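Apoptosis regulator CED-9 (Caenorhabditis elegans, PDB 1OHU) sequesters the cell-death activator CED-4 and so holds apoptosis in check, until EGL-1 binds to it and brings about the release of CED-4. Local coordinates at residues M30-A35 with G126-L131; H46-V51 with Q163-Y168; T54-E57 with N63-T66; E69-L72 with R76-F79. The protein carries 3 engineered substitutions. All coordinates share one frame; numbering follows the deposited sequence.

Interaction 1: residues M30-A35 with G126-L131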
loop_
_atom_site.group_PDB
_atom_site.type_symbol
_atom_site.label_atom_id
_atom_site.label_comp_id
_atom_site.label_asym_id
_atom_site.label_seq_id
_atom_site.Cartn_x
_atom_site.Cartn_y
_atom_site.Cartn_z
HETATM N N MSE A 30 1.305 14.621 -9.172
HETATM C CA MSE A 30 0.149 15.232 -8.521
HETATM C C MSE A 30 0.318 15.388 -7.009
HETATM O O MSE A 30 1.301 14.919 -6.433
HETATM C CB MSE A 30 -1.117 14.435 -8.870
HETATM C CG MSE A 30 -1.465 14.527 -10.367
HETATM SE SE MSE A 30 -2.769 13.212 -10.916
HETATM C CE MSE A 30 -2.736 13.473 -12.818
ATOM N N GLU A 31 -0.644 16.042 -6.367
ATOM C CA GLU A 31 -0.551 16.308 -4.938
ATOM C C GLU A 31 -1.872 16.007 -4.237
ATOM O O GLU A 31 -2.905 16.601 -4.561
ATOM C CB GLU A 31 -0.162 17.780 -4.739
ATOM C CG GLU A 31 0.064 18.247 -3.296
ATOM C CD GLU A 31 1.236 17.542 -2.598
ATOM O OE1 GLU A 31 2.283 17.302 -3.239
ATOM O OE2 GLU A 31 1.110 17.239 -1.397
ATOM N N TRP A 32 -1.831 15.079 -3.285
ATOM C CA TRP A 32 -3.028 14.686 -2.541
ATOM C C TRP A 32 -3.326 15.713 -1.465
ATOM O O TRP A 32 -2.819 15.615 -0.352
ATOM C CB TRP A 32 -2.828 13.300 -1.905
ATOM C CG TRP A 32 -4.037 12.781 -1.160
ATOM C CD1 TRP A 32 -5.330 13.239 -1.259
ATOM C CD2 TRP A 32 -4.072 11.694 -0.220
ATOM N NE1 TRP A 32 -6.155 12.506 -0.443
ATOM C CE2 TRP A 32 -5.413 11.553 0.207
ATOM C CE3 TRP A 32 -3.099 10.829 0.303
ATOM C CZ2 TRP A 32 -5.807 10.579 1.134
ATOM C CZ3 TRP A 32 -3.492 9.856 1.229
ATOM C CH2 TRP A 32 -4.832 9.741 1.633
ATOM N N PHE A 33 -4.157 16.696 -1.804
ATOM C CA PHE A 33 -4.510 17.763 -0.876
ATOM C C PHE A 33 -5.236 17.284 0.372
ATOM O O PHE A 33 -5.110 17.889 1.443
ATOM C CB PHE A 33 -5.365 18.823 -1.591
ATOM C CG PHE A 33 -4.569 19.969 -2.185
ATOM C CD1 PHE A 33 -3.403 19.735 -2.906
ATOM C CD2 PHE A 33 -5.010 21.283 -2.047
ATOM C CE1 PHE A 33 -2.687 20.802 -3.481
ATOM C CE2 PHE A 33 -4.307 22.343 -2.614
ATOM C CZ PHE A 33 -3.142 22.099 -3.332
ATOM N N GLY A 34 -6.000 16.205 0.237
ATOM C CA GLY A 34 -6.741 15.682 1.372
ATOM C C GLY A 34 -5.975 14.699 2.243
ATOM O O GLY A 34 -6.541 14.117 3.168
ATOM N N ALA A 35 -4.687 14.516 1.968
ATOM C CA ALA A 35 -3.880 13.581 2.749
ATOM C C ALA A 35 -3.930 13.841 4.258
ATOM O O ALA A 35 -3.752 14.977 4.703
ATOM C CB ALA A 35 -2.436 13.621 2.277
ATOM N N GLY A 126 -12.708 12.166 -5.292
ATOM C CA GLY A 126 -13.362 12.114 -3.999
ATOM C C GLY A 126 -13.389 10.765 -3.300
ATOM O O GLY A 126 -13.932 10.653 -2.200
ATOM N N GLN A 127 -12.817 9.729 -3.907
ATOM C CA GLN A 127 -12.832 8.432 -3.243
ATOM C C GLN A 127 -11.470 7.911 -2.859
ATOM O O GLN A 127 -11.328 6.772 -2.420
ATOM C CB GLN A 127 -13.580 7.421 -4.093
ATOM C CG GLN A 127 -15.055 7.764 -4.150
ATOM C CD GLN A 127 -15.826 6.791 -4.957
ATOM O OE1 GLN A 127 -15.999 5.637 -4.561
ATOM N NE2 GLN A 127 -16.294 7.232 -6.113
ATOM N N VAL A 128 -10.461 8.762 -3.023
ATOM C CA VAL A 128 -9.116 8.387 -2.643
ATOM C C VAL A 128 -9.096 8.175 -1.131
ATOM O O VAL A 128 -8.408 7.276 -0.645
ATOM C CB VAL A 128 -8.093 9.476 -3.008
ATOM C CG1 VAL A 128 -6.736 9.138 -2.394
ATOM C CG2 VAL A 128 -7.977 9.589 -4.525
ATOM N N ARG A 129 -9.853 8.990 -0.385
ATOM C CA ARG A 129 -9.875 8.846 1.073
ATOM C C ARG A 129 -10.442 7.490 1.465
ATOM O O ARG A 129 -9.868 6.790 2.289
ATOM C CB ARG A 129 -10.692 9.948 1.758
ATOM C CG ARG A 129 -10.547 9.907 3.297
ATOM C CD ARG A 129 -11.559 10.785 4.040
ATOM N NE ARG A 129 -11.570 10.514 5.483
ATOM C CZ ARG A 129 -10.570 10.808 6.312
ATOM N NH1 ARG A 129 -9.473 11.389 5.846
ATOM N NH2 ARG A 129 -10.660 10.507 7.604
ATOM N N ASN A 130 -11.568 7.119 0.868
ATOM C CA ASN A 130 -12.175 5.826 1.154
ATOM C C ASN A 130 -11.204 4.695 0.820
ATOM O O ASN A 130 -11.132 3.717 1.556
ATOM C CB ASN A 130 -13.478 5.663 0.364
ATOM C CG ASN A 130 -14.637 6.428 0.985
ATOM O OD1 ASN A 130 -15.646 6.698 0.330
ATOM N ND2 ASN A 130 -14.503 6.768 2.264
ATOM N N LEU A 131 -10.456 4.836 -0.278
ATOM C CA LEU A 131 -9.486 3.811 -0.683
ATOM C C LEU A 131 -8.462 3.677 0.432
ATOM O O LEU A 131 -8.065 2.577 0.792
ATOM C CB LEU A 131 -8.747 4.211 -1.975
ATOM C CG LEU A 131 -8.299 3.139 -2.997
ATOM C CD1 LEU A 131 -7.061 3.663 -3.728
ATOM C CD2 LEU A 131 -7.992 1.800 -2.344
#

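Interaction 2: residues H46-V51 with Q163-Y168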
loop_
_atom_site.group_PDB
_atom_site.type_symbol
_atom_site.label_atom_id
_atom_site.label_comp_id
_atom_site.label_asym_id
_atom_site.label_seq_id
_atom_site.Cartn_x
_atom_site.Cartn_y
_atom_site.Cartn_z
ATOM N N HIS A 46 8.524 3.646 6.577
ATOM C CA HIS A 46 7.698 4.205 5.507
ATOM C C HIS A 46 8.563 4.263 4.254
ATOM O O HIS A 46 8.150 3.853 3.169
ATOM C CB HIS A 46 7.247 5.639 5.825
ATOM C CG HIS A 46 6.307 5.755 6.983
ATOM N ND1 HIS A 46 5.517 4.713 7.413
ATOM C CD2 HIS A 46 5.982 6.818 7.756
ATOM C CE1 HIS A 46 4.741 5.129 8.400
ATOM N NE2 HIS A 46 5.004 6.403 8.625
ATOM N N GLU A 47 9.770 4.793 4.425
ATOM C CA GLU A 47 10.716 4.933 3.330
ATOM C C GLU A 47 11.105 3.588 2.736
ATOM O O GLU A 47 11.502 3.506 1.572
ATOM C CB GLU A 47 11.944 5.708 3.809
ATOM C CG GLU A 47 11.747 7.217 3.732
ATOM C CD GLU A 47 12.679 7.997 4.639
ATOM O OE1 GLU A 47 13.899 7.719 4.641
ATOM O OE2 GLU A 47 12.190 8.904 5.348
HETATM N N MSE A 48 10.975 2.530 3.530
HETATM C CA MSE A 48 11.285 1.191 3.049
HETATM C C MSE A 48 10.060 0.659 2.323
HETATM O O MSE A 48 10.172 -0.202 1.449
HETATM C CB MSE A 48 11.644 0.263 4.212
HETATM C CG MSE A 48 11.917 -1.193 3.815
HETATM SE SE MSE A 48 13.375 -1.471 2.539
HETATM C CE MSE A 48 14.304 0.220 2.690
HETATM N N MSE A 49 8.888 1.174 2.690
HETATM C CA MSE A 49 7.642 0.751 2.058
HETATM C C MSE A 49 7.500 1.419 0.698
HETATM O O MSE A 49 6.821 0.896 -0.187
HETATM C CB MSE A 49 6.439 1.103 2.940
HETATM C CG MSE A 49 5.088 0.697 2.359
HETATM SE SE MSE A 49 4.912 -1.196 2.018
HETATM C CE MSE A 49 4.596 -1.812 3.820
ATOM N N ARG A 50 8.146 2.571 0.530
ATOM C CA ARG A 50 8.097 3.290 -0.738
ATOM C C ARG A 50 8.850 2.509 -1.796
ATOM O O ARG A 50 8.411 2.419 -2.940
ATOM C CB ARG A 50 8.727 4.676 -0.615
ATOM C CG ARG A 50 8.000 5.633 0.309
ATOM C CD ARG A 50 8.699 6.991 0.333
ATOM N NE ARG A 50 8.146 7.876 1.347
ATOM C CZ ARG A 50 8.547 9.127 1.549
ATOM N NH1 ARG A 50 9.512 9.642 0.803
ATOM N NH2 ARG A 50 7.978 9.865 2.493
ATOM N N VAL A 51 9.995 1.952 -1.412
ATOM C CA VAL A 51 10.806 1.175 -2.339
ATOM C C VAL A 51 10.108 -0.129 -2.671
ATOM O O VAL A 51 9.988 -0.502 -3.835
ATOM C CB VAL A 51 12.192 0.844 -1.742
ATOM C CG1 VAL A 51 12.962 -0.072 -2.687
ATOM C CG2 VAL A 51 12.971 2.126 -1.495
ATOM N N GLN A 163 17.139 -6.585 1.942
ATOM C CA GLN A 163 17.641 -7.627 1.053
ATOM C C GLN A 163 17.017 -7.443 -0.324
ATOM O O GLN A 163 17.712 -7.470 -1.338
ATOM C CB GLN A 163 17.287 -9.014 1.594
ATOM C CG GLN A 163 17.820 -9.307 2.985
ATOM C CD GLN A 163 17.529 -10.732 3.428
ATOM O OE1 GLN A 163 16.826 -11.480 2.740
ATOM N NE2 GLN A 163 18.065 -11.115 4.585
HETATM N N MSE A 164 15.702 -7.249 -0.354
HETATM C CA MSE A 164 14.993 -7.052 -1.614
HETATM C C MSE A 164 15.377 -5.728 -2.264
HETATM O O MSE A 164 15.429 -5.620 -3.490
HETATM C CB MSE A 164 13.484 -7.092 -1.385
HETATM C CG MSE A 164 12.966 -8.453 -0.962
HETATM SE SE MSE A 164 11.048 -8.468 -0.819
HETATM C CE MSE A 164 10.622 -8.378 -2.708
ATOM N N LYS A 165 15.642 -4.720 -1.444
ATOM C CA LYS A 165 16.029 -3.420 -1.964
ATOM C C LYS A 165 17.346 -3.548 -2.719
ATOM O O LYS A 165 17.501 -3.007 -3.812
ATOM C CB LYS A 165 16.184 -2.418 -0.822
ATOM C CG LYS A 165 16.609 -1.035 -1.273
ATOM C CD LYS A 165 16.666 -0.083 -0.094
ATOM C CE LYS A 165 17.046 1.321 -0.528
ATOM N NZ LYS A 165 17.009 2.258 0.627
ATOM N N GLU A 166 18.290 -4.275 -2.129
ATOM C CA GLU A 166 19.601 -4.477 -2.735
ATOM C C GLU A 166 19.521 -5.306 -4.013
ATOM O O GLU A 166 20.139 -4.959 -5.016
ATOM C CB GLU A 166 20.544 -5.150 -1.736
ATOM C CG GLU A 166 20.719 -4.364 -0.444
ATOM C CD GLU A 166 21.738 -4.982 0.496
ATOM O OE1 GLU A 166 21.584 -6.170 0.859
ATOM O OE2 GLU A 166 22.694 -4.272 0.875
ATOM N N ASP A 167 18.764 -6.399 -3.977
ATOM C CA ASP A 167 18.617 -7.251 -5.155
ATOM C C ASP A 167 18.146 -6.405 -6.334
ATOM O O ASP A 167 18.732 -6.443 -7.416
ATOM C CB ASP A 167 17.600 -8.368 -4.895
ATOM C CG ASP A 167 17.977 -9.245 -3.716
ATOM O OD1 ASP A 167 19.129 -9.726 -3.670
ATOM O OD2 ASP A 167 17.115 -9.460 -2.837
ATOM N N TYR A 168 17.080 -5.642 -6.108
ATOM C CA TYR A 168 16.511 -4.777 -7.132
ATOM C C TYR A 168 17.567 -3.833 -7.694
ATOM O O TYR A 168 17.770 -3.763 -8.906
ATOM C CB TYR A 168 15.358 -3.960 -6.542
ATOM C CG TYR A 168 14.717 -2.996 -7.519
ATOM C CD1 TYR A 168 14.053 -3.462 -8.656
ATOM C CD2 TYR A 168 14.778 -1.616 -7.310
ATOM C CE1 TYR A 168 13.466 -2.580 -9.559
ATOM C CE2 TYR A 168 14.195 -0.725 -8.210
ATOM C CZ TYR A 168 13.541 -1.214 -9.330
ATOM O OH TYR A 168 12.959 -0.342 -10.222
#

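Interaction 3: residues T54-E57 with N63-T66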
loop_
_atom_site.group_PDB
_atom_site.type_symbol
_atom_site.label_atom_id
_atom_site.label_comp_id
_atom_site.label_asym_id
_atom_site.label_seq_id
_atom_site.Cartn_x
_atom_site.Cartn_y
_atom_site.Cartn_z
ATOM N N THR A 54 7.254 0.412 -5.032
ATOM C CA THR A 54 7.722 0.732 -6.373
ATOM C C THR A 54 8.181 -0.546 -7.059
ATOM O O THR A 54 7.860 -0.789 -8.221
ATOM C CB THR A 54 8.896 1.714 -6.332
ATOM O OG1 THR A 54 8.509 2.878 -5.598
ATOM C CG2 THR A 54 9.293 2.131 -7.735
ATOM N N ILE A 55 8.936 -1.362 -6.332
ATOM C CA ILE A 55 9.423 -2.624 -6.868
ATOM C C ILE A 55 8.252 -3.550 -7.180
ATOM O O ILE A 55 8.197 -4.155 -8.250
ATOM C CB ILE A 55 10.349 -3.343 -5.867
ATOM C CG1 ILE A 55 11.619 -2.523 -5.646
ATOM C CG2 ILE A 55 10.697 -4.733 -6.379
ATOM C CD1 ILE A 55 12.592 -3.179 -4.694
ATOM N N PHE A 56 7.310 -3.650 -6.249
ATOM C CA PHE A 56 6.159 -4.523 -6.436
ATOM C C PHE A 56 5.323 -4.102 -7.639
ATOM O O PHE A 56 4.890 -4.946 -8.422
ATOM C CB PHE A 56 5.274 -4.520 -5.191
ATOM C CG PHE A 56 4.221 -5.590 -5.192
ATOM C CD1 PHE A 56 4.332 -6.689 -4.355
ATOM C CD2 PHE A 56 3.123 -5.505 -6.040
ATOM C CE1 PHE A 56 3.361 -7.689 -4.362
ATOM C CE2 PHE A 56 2.151 -6.497 -6.055
ATOM C CZ PHE A 56 2.266 -7.589 -5.219
ATOM N N GLU A 57 5.093 -2.800 -7.779
ATOM C CA GLU A 57 4.295 -2.304 -8.890
ATOM C C GLU A 57 4.938 -2.670 -10.214
ATOM O O GLU A 57 4.259 -3.133 -11.129
ATOM C CB GLU A 57 4.133 -0.783 -8.833
ATOM C CG GLU A 57 3.221 -0.259 -9.944
ATOM C CD GLU A 57 3.070 1.257 -9.934
ATOM O OE1 GLU A 57 2.989 1.856 -8.836
ATOM O OE2 GLU A 57 3.017 1.845 -11.031
ATOM N N ASN A 63 -1.018 -6.819 -14.034
ATOM C CA ASN A 63 -2.138 -7.286 -13.238
ATOM C C ASN A 63 -2.732 -6.110 -12.480
ATOM O O ASN A 63 -3.927 -6.090 -12.179
ATOM C CB ASN A 63 -1.708 -8.398 -12.280
ATOM C CG ASN A 63 -1.752 -9.766 -12.939
ATOM O OD1 ASN A 63 -1.680 -10.804 -12.272
ATOM N ND2 ASN A 63 -1.875 -9.774 -14.264
ATOM N N PHE A 64 -1.898 -5.118 -12.193
ATOM C CA PHE A 64 -2.361 -3.929 -11.497
ATOM C C PHE A 64 -3.327 -3.151 -12.375
ATOM O O PHE A 64 -4.327 -2.633 -11.889
ATOM C CB PHE A 64 -1.179 -3.046 -11.098
ATOM C CG PHE A 64 -0.714 -3.263 -9.685
ATOM C CD1 PHE A 64 -0.925 -4.483 -9.048
ATOM C CD2 PHE A 64 -0.066 -2.244 -8.987
ATOM C CE1 PHE A 64 -0.503 -4.686 -7.732
ATOM C CE2 PHE A 64 0.363 -2.435 -7.670
ATOM C CZ PHE A 64 0.142 -3.656 -7.042
ATOM N N GLU A 65 -3.040 -3.077 -13.671
ATOM C CA GLU A 65 -3.920 -2.350 -14.579
ATOM C C GLU A 65 -5.307 -2.984 -14.570
ATOM O O GLU A 65 -6.326 -2.283 -14.531
ATOM C CB GLU A 65 -3.358 -2.354 -16.008
ATOM C CG GLU A 65 -2.143 -1.448 -16.240
ATOM C CD GLU A 65 -2.386 0.021 -15.871
ATOM O OE1 GLU A 65 -3.548 0.482 -15.905
ATOM O OE2 GLU A 65 -1.401 0.728 -15.560
ATOM N N THR A 66 -5.335 -4.314 -14.590
ATOM C CA THR A 66 -6.589 -5.067 -14.587
ATOM C C THR A 66 -7.405 -4.854 -13.321
ATOM O O THR A 66 -8.588 -4.521 -13.382
ATOM C CB THR A 66 -6.331 -6.577 -14.737
ATOM O OG1 THR A 66 -5.813 -6.840 -16.046
ATOM C CG2 THR A 66 -7.620 -7.371 -14.524
#

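Interaction 4: residues E69-L72 with R76-F79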
loop_
_atom_site.group_PDB
_atom_site.type_symbol
_atom_site.label_atom_id
_atom_site.label_comp_id
_atom_site.label_asym_id
_atom_site.label_seq_id
_atom_site.Cartn_x
_atom_site.Cartn_y
_atom_site.Cartn_z
ATOM N N GLU A 69 -8.928 -1.465 -13.038
ATOM C CA GLU A 69 -10.044 -1.280 -13.947
ATOM C C GLU A 69 -11.256 -1.998 -13.368
ATOM O O GLU A 69 -12.388 -1.613 -13.626
ATOM C CB GLU A 69 -9.713 -1.799 -15.351
ATOM C CG GLU A 69 -8.825 -0.848 -16.141
ATOM C CD GLU A 69 -8.560 -1.305 -17.567
ATOM O OE1 GLU A 69 -7.400 -1.195 -17.994
ATOM O OE2 GLU A 69 -9.494 -1.759 -18.267
ATOM N N GLN A 70 -11.014 -3.036 -12.568
ATOM C CA GLN A 70 -12.108 -3.772 -11.930
ATOM C C GLN A 70 -12.656 -2.927 -10.786
ATOM O O GLN A 70 -13.869 -2.763 -10.630
ATOM C CB GLN A 70 -11.620 -5.101 -11.354
ATOM C CG GLN A 70 -11.137 -6.118 -12.395
ATOM C CD GLN A 70 -10.800 -7.459 -11.774
ATOM O OE1 GLN A 70 -10.328 -7.527 -10.640
ATOM N NE2 GLN A 70 -11.023 -8.528 -12.520
ATOM N N LEU A 71 -11.743 -2.401 -9.980
ATOM C CA LEU A 71 -12.104 -1.573 -8.839
ATOM C C LEU A 71 -12.850 -0.312 -9.267
ATOM O O LEU A 71 -13.736 0.165 -8.559
ATOM C CB LEU A 71 -10.848 -1.174 -8.068
ATOM C CG LEU A 71 -11.104 -0.670 -6.649
ATOM C CD1 LEU A 71 -11.701 -1.808 -5.830
ATOM C CD2 LEU A 71 -9.801 -0.196 -6.015
ATOM N N LEU A 72 -12.488 0.221 -10.430
ATOM C CA LEU A 72 -13.108 1.436 -10.937
ATOM C C LEU A 72 -14.272 1.186 -11.884
ATOM O O LEU A 72 -14.782 2.125 -12.486
ATOM C CB LEU A 72 -12.058 2.297 -11.637
ATOM C CG LEU A 72 -10.778 2.541 -10.829
ATOM C CD1 LEU A 72 -9.838 3.427 -11.627
ATOM C CD2 LEU A 72 -11.114 3.184 -9.485
ATOM N N ARG A 76 -18.881 4.520 -7.570
ATOM C CA ARG A 76 -18.723 4.592 -6.122
ATOM C C ARG A 76 -18.197 3.254 -5.610
ATOM O O ARG A 76 -18.888 2.237 -5.668
ATOM C CB ARG A 76 -20.056 4.923 -5.469
ATOM N N ILE A 77 -16.965 3.267 -5.110
ATOM C CA ILE A 77 -16.320 2.064 -4.606
ATOM C C ILE A 77 -16.814 1.691 -3.218
ATOM O O ILE A 77 -16.864 2.532 -2.317
ATOM C CB ILE A 77 -14.790 2.251 -4.542
ATOM C CG1 ILE A 77 -14.264 2.663 -5.916
ATOM C CG2 ILE A 77 -14.121 0.963 -4.068
ATOM C CD1 ILE A 77 -12.815 3.043 -5.919
ATOM N N SER A 78 -17.178 0.429 -3.042
ATOM C CA SER A 78 -17.654 -0.034 -1.747
ATOM C C SER A 78 -16.596 -0.940 -1.129
ATOM O O SER A 78 -15.731 -1.469 -1.828
ATOM C CB SER A 78 -18.971 -0.792 -1.905
ATOM O OG SER A 78 -18.789 -1.934 -2.725
ATOM N N PHE A 79 -16.666 -1.114 0.182
ATOM C CA PHE A 79 -15.705 -1.949 0.879
ATOM C C PHE A 79 -15.799 -3.384 0.376
ATOM O O PHE A 79 -14.789 -4.074 0.244
ATOM C CB PHE A 79 -15.958 -1.895 2.386
ATOM C CG PHE A 79 -14.856 -2.495 3.207
ATOM C CD1 PHE A 79 -13.524 -2.234 2.902
ATOM C CD2 PHE A 79 -15.147 -3.301 4.299
ATOM C CE1 PHE A 79 -12.493 -2.768 3.671
ATOM C CE2 PHE A 79 -14.121 -3.844 5.080
ATOM C CZ PHE A 79 -12.790 -3.574 4.762
#

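Interaction 1: residues M30-A35 with G126-L131
Trp-32 opens a type I beta turn that runs to Ala-35, and Val-128, its main partner, stands in the first turn of a helix. The beta turn is closed by a bond from Ala-35 N to Trp-32 O (3.2 Å). On the other side Gln-127 takes the N-cap position of helix 128-144, where Leu-131 N reaches back to Gln-127 O over 3.0 Å. The backbones stay apart, and the indole bridges the space between them. With CG anti to the backbone N (chi1 -178°), the Trp-32 ring lies over its own turn and offers its other face to the helix. There Val-128 presents its CG1 methyl, 3.8 Å from Trp-32 CE2. This is a CH-pi contact, with Val-128 CG1 4.1 Å from the centroid of the five-membered ring of Trp-32. The methyl is displaced toward the rim of the bicycle. The opposite face is covered by the beta turn itself: Gly-34 C and Ala-35 CA lie against it, the latter over the ring centre, so the indole is sandwiched between its own turn and the helix. Met-119 touches both Trp-32 and Val-128, and Thr-22 and Ile-25 of helix 13-27 add to the packing round Trp-32. Trp-32 belongs to the predicted BH4 motif, and its burial against helix 128-144 ties this N-terminal region to the helical bundle of the Bcl-2 fold.

Interaction 2: residues H46-V51 with Q163-Y168
Lys-165 lays its hydrocarbon chain across Met-48 and Val-51, and the contact is made by methyls and methylenes. All four torsions of the lysine are close to anti, so the chain leaves helix 154-172 straight and fully extended. Its CG comes first, 4.0 Å from CG1 of Val-51, a branch that meets the chain at about a right angle. Farther out, Lys-165 CD lies 3.7 Å from CE of Met-48, a selenomethionine. The methyl arrives there by a folded route: CG is anti to the backbone N (chi1 177°), but the chain then bends at chi2 and again at chi3, which at 17° is nearly eclipsed and suggests some strain. The same methyl is 4.0 Å from Lys-165 NZ, so Met-48 accompanies the lysine chain as far as its amino group. Behind these side chains the helices come fairly close, with CA of Val-51 and CA of Lys-165 7.0 Å apart. Among its neighbours, Met-48 also packs on Phe-157 and Met-158 of helix 154-172, while Met-49 reaches Phe-16 of helix 13-27. Farther along the same interface, Tyr-168 rests on Ile-55 and hydrogen-bonds Lys-58 through its hydroxyl, continuing the seam between helices 44-71 and 154-172.

Interaction 3: residues T54-E57 with N63-T66
Glu-57, whose OE1 forms a salt bridge with NE of Arg-24 in helix 13-27, touches Phe-64 with the aliphatic part of its side chain. The chain is extended, with CG anti to the backbone N (chi1 -176°), and this carries the carboxylate out to the arginine while leaving CG 4.0 Å from CD2 of Phe-64. The backbone of Glu-57 takes part too, its CA standing 4.1 Å from Phe-64 CE2. The other partner of the ring is Phe-56. Its CE2 lies 3.6 Å from Phe-64 CZ, and the two rings meet obliquely, inclined by 32°, with centroids 5.7 Å apart.

Both segments belong to helix 44-71 of the Bcl-2 fold, and the contact shows that this helix is not straight. CA of Glu-57 and CA of Phe-64 are 7.3 Å apart, well short of the nearly two full turns that separate residues seven apart in a regular alpha helix, so the chain must bend between them, and the rings meet across the bend.

Phe-64 also packs edge-to-face with Phe-110 and meets Phe-113, both of helix 101-118. Replacing Phe-64 by an alanine would probably open a gap between the bent helix and helix 101-118 and take one aromatic neighbour from the Phe-56 ring. Glu-65, next along, pairs with Lys-117 of that same helix.

Interaction 4: residues E69-L72 with R76-F79
A chi1 of -55° at Ile-77 sets CG1 beside its own backbone N and CG2 anti to that N, so the two branches spread over different parts of the helix end at Leu-71 and Leu-72. CG2 meets the Leu-71 side chain, 4.1 Å from CD1, which chi1 of -163° turns toward the isoleucine. CG1 instead lies against the backbone, 3.7 Å from the carbonyl O of Leu-71. The outermost atom, CD1 of Ile-77, goes on to CD2 of Leu-72 at 4.0 Å. One side chain thus straddles two successive residues, crossing Leu-71 at about a right angle.

These leucines mark the end of helix 44-71, Leu-72 being the first residue to leave helical geometry. A short loop then returns the chain to Ser-78, the N-cap of helix 79-86, whose OG accepts a bond from Leu-81 N. The contact packs this interhelical connection of the Bcl-2 bundle against the helix it has just left.

Reducing Ile-77 to a glycine would probably open a gap beside both leucines and weaken the loop's hold on the helix end, leaving mainly backbone bonds there. Met-118 of helix 101-118 also touches Ile-77, and Tyr-134 OH bonds to the Ile-77 carbonyl.

In the fold
Helix 44-71 threads interactions 2, 3 and 4 together along its length. The centres of interactions 2 and 3 are 15 Å apart, and the two touch where Tyr-168 CB packs 3.4 Å from Ile-55 CD1. Interaction 4 follows interaction 3 along the helix and lies 29 Å, centre to centre, from interaction 2, on the opposite side of the chain's centre. Interaction 1 joins sequence-distant parts, and interactions 3 and 4 are nested within the span it closes. It meets interaction 4 directly: Gln-127 OE1 lies 2.6 Å from Ile-77 N, probably a hydrogen bond. That bond links the start of helix 128-144 to the loop before helix 79-86.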